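Local coordinates for protein nucleoside-diphosphate sugar epimerase (SulA family) (Corynebacterium glutamicum, PDB 3OH8) that probably binds a nicotinamide dinucleotide in a Rossmann-type domain and may epimerise nucleotide sugars, though its substrate is unknown, at residues P194-H207 and L236-I250. Numbering follows the deposited sequence.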
loop_
_atom_site.group_PDB
_atom_site.type_symbol
_atom_site.label_atom_id
_atom_site.label_comp_id
_atom_site.label_asym_id
_atom_site.label_seq_id
_atom_site.Cartn_x
_atom_site.Cartn_y
_atom_site.Cartn_z
ATOM N N PRO A 194 -26.196 11.195 -1.355
ATOM C CA PRO A 194 -25.329 10.982 -2.523
ATOM C C PRO A 194 -26.060 11.193 -3.858
ATOM O O PRO A 194 -27.223 10.806 -4.001
ATOM C CB PRO A 194 -24.882 9.522 -2.363
ATOM C CG PRO A 194 -25.996 8.880 -1.578
ATOM C CD PRO A 194 -26.418 9.949 -0.602
ATOM N N ALA A 195 -25.375 11.811 -4.816
ATOM C CA ALA A 195 -25.958 12.095 -6.121
ATOM C C ALA A 195 -26.464 10.824 -6.801
ATOM O O ALA A 195 -25.815 9.784 -6.747
ATOM C CB ALA A 195 -24.939 12.795 -7.009
ATOM N N SER A 196 -27.618 10.917 -7.453
ATOM C CA SER A 196 -28.196 9.773 -8.174
ATOM C C SER A 196 -27.229 9.154 -9.162
ATOM O O SER A 196 -27.307 7.960 -9.449
ATOM C CB SER A 196 -29.452 10.192 -8.943
ATOM O OG SER A 196 -30.478 10.575 -8.051
ATOM N N ASP A 197 -26.337 9.978 -9.694
ATOM C CA ASP A 197 -25.444 9.561 -10.767
ATOM C C ASP A 197 -24.007 9.357 -10.272
ATOM O O ASP A 197 -23.059 9.330 -11.067
ATOM C CB ASP A 197 -25.465 10.605 -11.894
ATOM C CG ASP A 197 -24.855 11.948 -11.472
ATOM O OD1 ASP A 197 -24.615 12.161 -10.264
ATOM O OD2 ASP A 197 -24.610 12.794 -12.356
ATOM N N LEU A 198 -23.847 9.219 -8.959
ATOM C CA LEU A 198 -22.517 9.140 -8.353
ATOM C C LEU A 198 -21.691 7.978 -8.902
ATOM O O LEU A 198 -20.467 8.077 -9.051
ATOM C CB LEU A 198 -22.641 9.007 -6.828
ATOM C CG LEU A 198 -21.361 9.369 -6.068
ATOM C CD1 LEU A 198 -20.946 10.800 -6.379
ATOM C CD2 LEU A 198 -21.529 9.173 -4.565
ATOM N N LEU A 199 -22.360 6.875 -9.217
ATOM C CA LEU A 199 -21.643 5.658 -9.593
ATOM C C LEU A 199 -21.619 5.408 -11.096
ATOM O O LEU A 199 -21.143 4.363 -11.553
ATOM C CB LEU A 199 -22.226 4.441 -8.859
ATOM C CG LEU A 199 -22.346 4.567 -7.338
ATOM C CD1 LEU A 199 -22.941 3.283 -6.733
ATOM C CD2 LEU A 199 -20.998 4.878 -6.696
ATOM N N ASP A 200 -22.084 6.374 -11.879
ATOM C CA ASP A 200 -22.115 6.166 -13.328
ATOM C C ASP A 200 -20.730 5.827 -13.859
ATOM O O ASP A 200 -19.727 6.449 -13.483
ATOM C CB ASP A 200 -22.667 7.390 -14.073
ATOM C CG ASP A 200 -24.151 7.640 -13.806
ATOM O OD1 ASP A 200 -24.816 6.835 -13.109
ATOM O OD2 ASP A 200 -24.644 8.667 -14.313
ATOM N N GLY A 201 -20.676 4.848 -14.750
ATOM C CA GLY A 201 -19.417 4.464 -15.364
ATOM C C GLY A 201 -18.588 3.479 -14.544
ATOM O O GLY A 201 -17.581 2.959 -15.023
ATOM N N ALA A 202 -18.987 3.217 -13.303
ATOM C CA ALA A 202 -18.194 2.315 -12.464
ATOM C C ALA A 202 -18.641 0.866 -12.557
ATOM O O ALA A 202 -19.841 0.572 -12.554
ATOM C CB ALA A 202 -18.206 2.780 -11.000
ATOM N N ASP A 203 -17.665 -0.036 -12.640
ATOM C CA ASP A 203 -17.930 -1.468 -12.565
ATOM C C ASP A 203 -18.009 -1.958 -11.118
ATOM O O ASP A 203 -18.762 -2.887 -10.804
ATOM C CB ASP A 203 -16.841 -2.239 -13.318
ATOM C CG ASP A 203 -16.748 -1.819 -14.770
ATOM O OD1 ASP A 203 -17.719 -2.059 -15.514
ATOM O OD2 ASP A 203 -15.718 -1.230 -15.152
ATOM N N VAL A 204 -17.232 -1.328 -10.241
ATOM C CA VAL A 204 -17.150 -1.754 -8.846
ATOM C C VAL A 204 -17.145 -0.547 -7.935
ATOM O O VAL A 204 -16.545 0.466 -8.267
ATOM C CB VAL A 204 -15.846 -2.536 -8.586
ATOM C CG1 VAL A 204 -15.758 -2.983 -7.124
ATOM C CG2 VAL A 204 -15.744 -3.743 -9.518
ATOM N N LEU A 205 -17.807 -0.653 -6.789
ATOM C CA LEU A 205 -17.693 0.375 -5.760
ATOM C C LEU A 205 -16.848 -0.137 -4.611
ATOM O O LEU A 205 -17.118 -1.207 -4.069
ATOM C CB LEU A 205 -19.069 0.768 -5.213
ATOM C CG LEU A 205 -18.981 1.646 -3.953
ATOM C CD1 LEU A 205 -18.365 3.029 -4.262
ATOM C CD2 LEU A 205 -20.349 1.772 -3.263
ATOM N N VAL A 206 -15.828 0.626 -4.231
ATOM C CA VAL A 206 -15.093 0.326 -3.003
ATOM C C VAL A 206 -15.391 1.399 -1.960
ATOM O O VAL A 206 -15.092 2.580 -2.169
ATOM C CB VAL A 206 -13.567 0.230 -3.257
ATOM C CG1 VAL A 206 -12.816 -0.048 -1.950
ATOM C CG2 VAL A 206 -13.301 -0.867 -4.259
ATOM N N HIS A 207 -16.008 0.987 -0.850
ATOM C CA HIS A 207 -16.427 1.923 0.185
ATOM C C HIS A 207 -15.507 1.814 1.387
ATOM O O HIS A 207 -15.622 0.889 2.203
ATOM C CB HIS A 207 -17.871 1.660 0.622
ATOM C CG HIS A 207 -18.384 2.672 1.598
ATOM N ND1 HIS A 207 -19.233 2.346 2.635
ATOM C CD2 HIS A 207 -18.162 4.000 1.700
ATOM C CE1 HIS A 207 -19.514 3.434 3.330
ATOM N NE2 HIS A 207 -18.877 4.455 2.779
ATOM N N LEU A 236 -25.186 4.407 -0.367
ATOM C CA LEU A 236 -24.294 3.945 -1.430
ATOM C C LEU A 236 -24.766 2.573 -1.945
ATOM O O LEU A 236 -24.787 2.315 -3.150
ATOM C CB LEU A 236 -22.858 3.848 -0.909
ATOM C CG LEU A 236 -21.767 4.868 -1.280
ATOM C CD1 LEU A 236 -22.154 5.855 -2.404
ATOM C CD2 LEU A 236 -21.319 5.582 -0.049
ATOM N N ALA A 237 -25.134 1.690 -1.026
ATOM C CA ALA A 237 -25.611 0.360 -1.412
ATOM C C ALA A 237 -26.836 0.460 -2.318
ATOM O O ALA A 237 -26.979 -0.305 -3.273
ATOM C CB ALA A 237 -25.912 -0.484 -0.186
ATOM N N GLU A 238 -27.709 1.416 -2.031
ATOM C CA GLU A 238 -28.873 1.633 -2.879
ATOM C C GLU A 238 -28.466 2.036 -4.284
ATOM O O GLU A 238 -29.043 1.560 -5.259
ATOM C CB GLU A 238 -29.814 2.676 -2.257
ATOM C CG GLU A 238 -30.484 2.154 -0.989
ATOM C CD GLU A 238 -31.319 3.192 -0.262
ATOM O OE1 GLU A 238 -31.329 4.365 -0.685
ATOM O OE2 GLU A 238 -31.959 2.830 0.745
ATOM N N LEU A 239 -27.478 2.923 -4.394
ATOM C CA LEU A 239 -27.000 3.325 -5.706
ATOM C C LEU A 239 -26.407 2.123 -6.432
ATOM O O LEU A 239 -26.585 1.967 -7.640
ATOM C CB LEU A 239 -25.979 4.458 -5.599
ATOM C CG LEU A 239 -26.512 5.804 -5.097
ATOM C CD1 LEU A 239 -25.381 6.828 -5.024
ATOM C CD2 LEU A 239 -27.658 6.312 -5.979
ATOM N N VAL A 240 -25.710 1.266 -5.693
ATOM C CA VAL A 240 -25.165 0.062 -6.295
ATOM C C VAL A 240 -26.327 -0.781 -6.818
ATOM O O VAL A 240 -26.311 -1.250 -7.954
ATOM C CB VAL A 240 -24.306 -0.749 -5.298
ATOM C CG1 VAL A 240 -23.944 -2.103 -5.888
ATOM C CG2 VAL A 240 -23.049 0.022 -4.932
ATOM N N ALA A 241 -27.346 -0.949 -5.984
ATOM C CA ALA A 241 -28.528 -1.704 -6.377
ATOM C C ALA A 241 -29.121 -1.147 -7.670
ATOM O O ALA A 241 -29.505 -1.903 -8.555
ATOM C CB ALA A 241 -29.564 -1.669 -5.266
ATOM N N GLU A 242 -29.176 0.175 -7.784
ATOM C CA GLU A 242 -29.862 0.805 -8.910
ATOM C C GLU A 242 -29.044 0.814 -10.197
ATOM O O GLU A 242 -29.590 1.022 -11.282
ATOM C CB GLU A 242 -30.290 2.229 -8.537
ATOM C CG GLU A 242 -31.204 2.266 -7.319
ATOM C CD GLU A 242 -31.262 3.638 -6.652
ATOM O OE1 GLU A 242 -30.833 4.640 -7.278
ATOM O OE2 GLU A 242 -31.739 3.707 -5.497
ATOM N N SER A 243 -27.738 0.592 -10.079
ATOM C CA SER A 243 -26.850 0.663 -11.237
ATOM C C SER A 243 -26.871 -0.644 -12.019
ATOM O O SER A 243 -26.880 -1.721 -11.435
ATOM C CB SER A 243 -25.423 0.982 -10.792
ATOM O OG SER A 243 -24.509 0.862 -11.870
ATOM N N THR A 244 -26.886 -0.555 -13.342
ATOM C CA THR A 244 -26.807 -1.758 -14.162
ATOM C C THR A 244 -25.353 -2.166 -14.361
ATOM O O THR A 244 -25.042 -3.352 -14.463
ATOM C CB THR A 244 -27.474 -1.565 -15.536
ATOM O OG1 THR A 244 -27.200 -0.243 -16.017
ATOM C CG2 THR A 244 -28.977 -1.751 -15.417
ATOM N N GLN A 245 -24.459 -1.184 -14.388
ATOM C CA GLN A 245 -23.047 -1.468 -14.604
ATOM C C GLN A 245 -22.327 -1.874 -13.315
ATOM O O GLN A 245 -21.377 -2.652 -13.353
ATOM C CB GLN A 245 -22.333 -0.278 -15.256
ATOM C CG GLN A 245 -20.859 -0.556 -15.625
ATOM C CD GLN A 245 -20.190 0.625 -16.308
ATOM O OE1 GLN A 245 -20.838 1.625 -16.617
ATOM N NE2 GLN A 245 -18.881 0.516 -16.544
ATOM N N CYS A 246 -22.762 -1.354 -12.173
ATOM C CA CYS A 246 -22.053 -1.671 -10.930
ATOM C C CYS A 246 -22.436 -3.057 -10.405
ATOM O O CYS A 246 -23.540 -3.296 -9.898
ATOM C CB CYS A 246 -22.225 -0.587 -9.864
ATOM S SG CYS A 246 -20.963 -0.647 -8.524
ATOM N N THR A 247 -21.471 -3.952 -10.523
ATOM C CA THR A 247 -21.639 -5.369 -10.295
ATOM C C THR A 247 -21.304 -5.740 -8.865
ATOM O O THR A 247 -21.676 -6.806 -8.384
ATOM C CB THR A 247 -20.637 -6.095 -11.217
ATOM O OG1 THR A 247 -21.218 -6.255 -12.521
ATOM C CG2 THR A 247 -20.237 -7.434 -10.667
ATOM N N THR A 248 -20.585 -4.855 -8.184
ATOM C CA THR A 248 -19.867 -5.260 -6.984
ATOM C C THR A 248 -19.713 -4.138 -5.974
ATOM O O THR A 248 -19.388 -3.017 -6.347
ATOM C CB THR A 248 -18.462 -5.766 -7.378
ATOM O OG1 THR A 248 -18.595 -6.834 -8.325
ATOM C CG2 THR A 248 -17.707 -6.263 -6.160
HETATM N N MSE A 249 -19.932 -4.452 -4.694
HETATM C CA MSE A 249 -19.646 -3.517 -3.613
HETATM C C MSE A 249 -18.668 -4.159 -2.641
HETATM O O MSE A 249 -18.987 -5.165 -1.985
HETATM C CB MSE A 249 -20.932 -3.074 -2.882
HETATM C CG MSE A 249 -20.715 -1.989 -1.817
HETATM SE SE MSE A 249 -22.216 -1.379 -1.001
HETATM C CE MSE A 249 -21.530 -0.112 0.045
ATOM N N ILE A 250 -17.458 -3.606 -2.579
ATOM C CA ILE A 250 -16.474 -4.020 -1.585
ATOM C C ILE A 250 -16.486 -3.004 -0.450
ATOM O O ILE A 250 -16.082 -1.856 -0.637
ATOM C CB ILE A 250 -15.046 -4.073 -2.181
ATOM C CG1 ILE A 250 -15.027 -4.938 -3.446
ATOM C CG2 ILE A 250 -14.057 -4.622 -1.149
ATOM C CD1 ILE A 250 -15.669 -6.320 -3.250
HETATM O O HOH W 1 -31.269 7.700 -7.254
HETATM O O HOH W 2 -22.240 2.069 -12.207
HETATM O O HOH W 3 -22.945 3.240 -15.550
HETATM O O HOH W 4 -19.609 -3.848 -15.162
#
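Leu236 CD2 lies over one face of the His207 ring, 4.1 Å from its centroid, while the selenomethionine methyl Met249 CE approaches the same ring obliquely, within the beta-alpha-beta crossover of a Rossmann-type fold. At the start of the strand pair the flat amide of Gln245 meets the carboxylate of Asp203: NE2 donates to OD1 at 3.0 Å within its own amide plane, yet reaches OD1 from above the carboxylate plane, the two planes standing 61° apart. Asp203 OD2 is taken by the backbone N of Thr149, so both carboxylate oxygens are held.

Strand 204-207 and strand 248-250 are parallel neighbours, and helix 236-242 runs back alongside strand 204-207, antiparallel to it, with the short-segment axes 10.1 Å apart. Leu205, with CG anti to its backbone N (chi1 169°), sends CD2 under the helix, 3.6 Å from Val240 CG2 and also against Leu236 CG and Met249 CE. Leu199 CD1 wedges tightly against Leu239 CB at 3.4 Å, and Leu239 CD1 reaches Pro194 CB and Leu198 CB. On the other sheet face Val206 and Ile250 pack beneath helix 342-354. A water donates to both Leu199 O and Ala202 O and accepts from Ser243 OG, tying the loop to the helix end. Leu205 bonds the neighbouring strand twice: its N donates to Thr248 O at 2.9 Å, and its O accepts from Ile250 N at 2.8 Å.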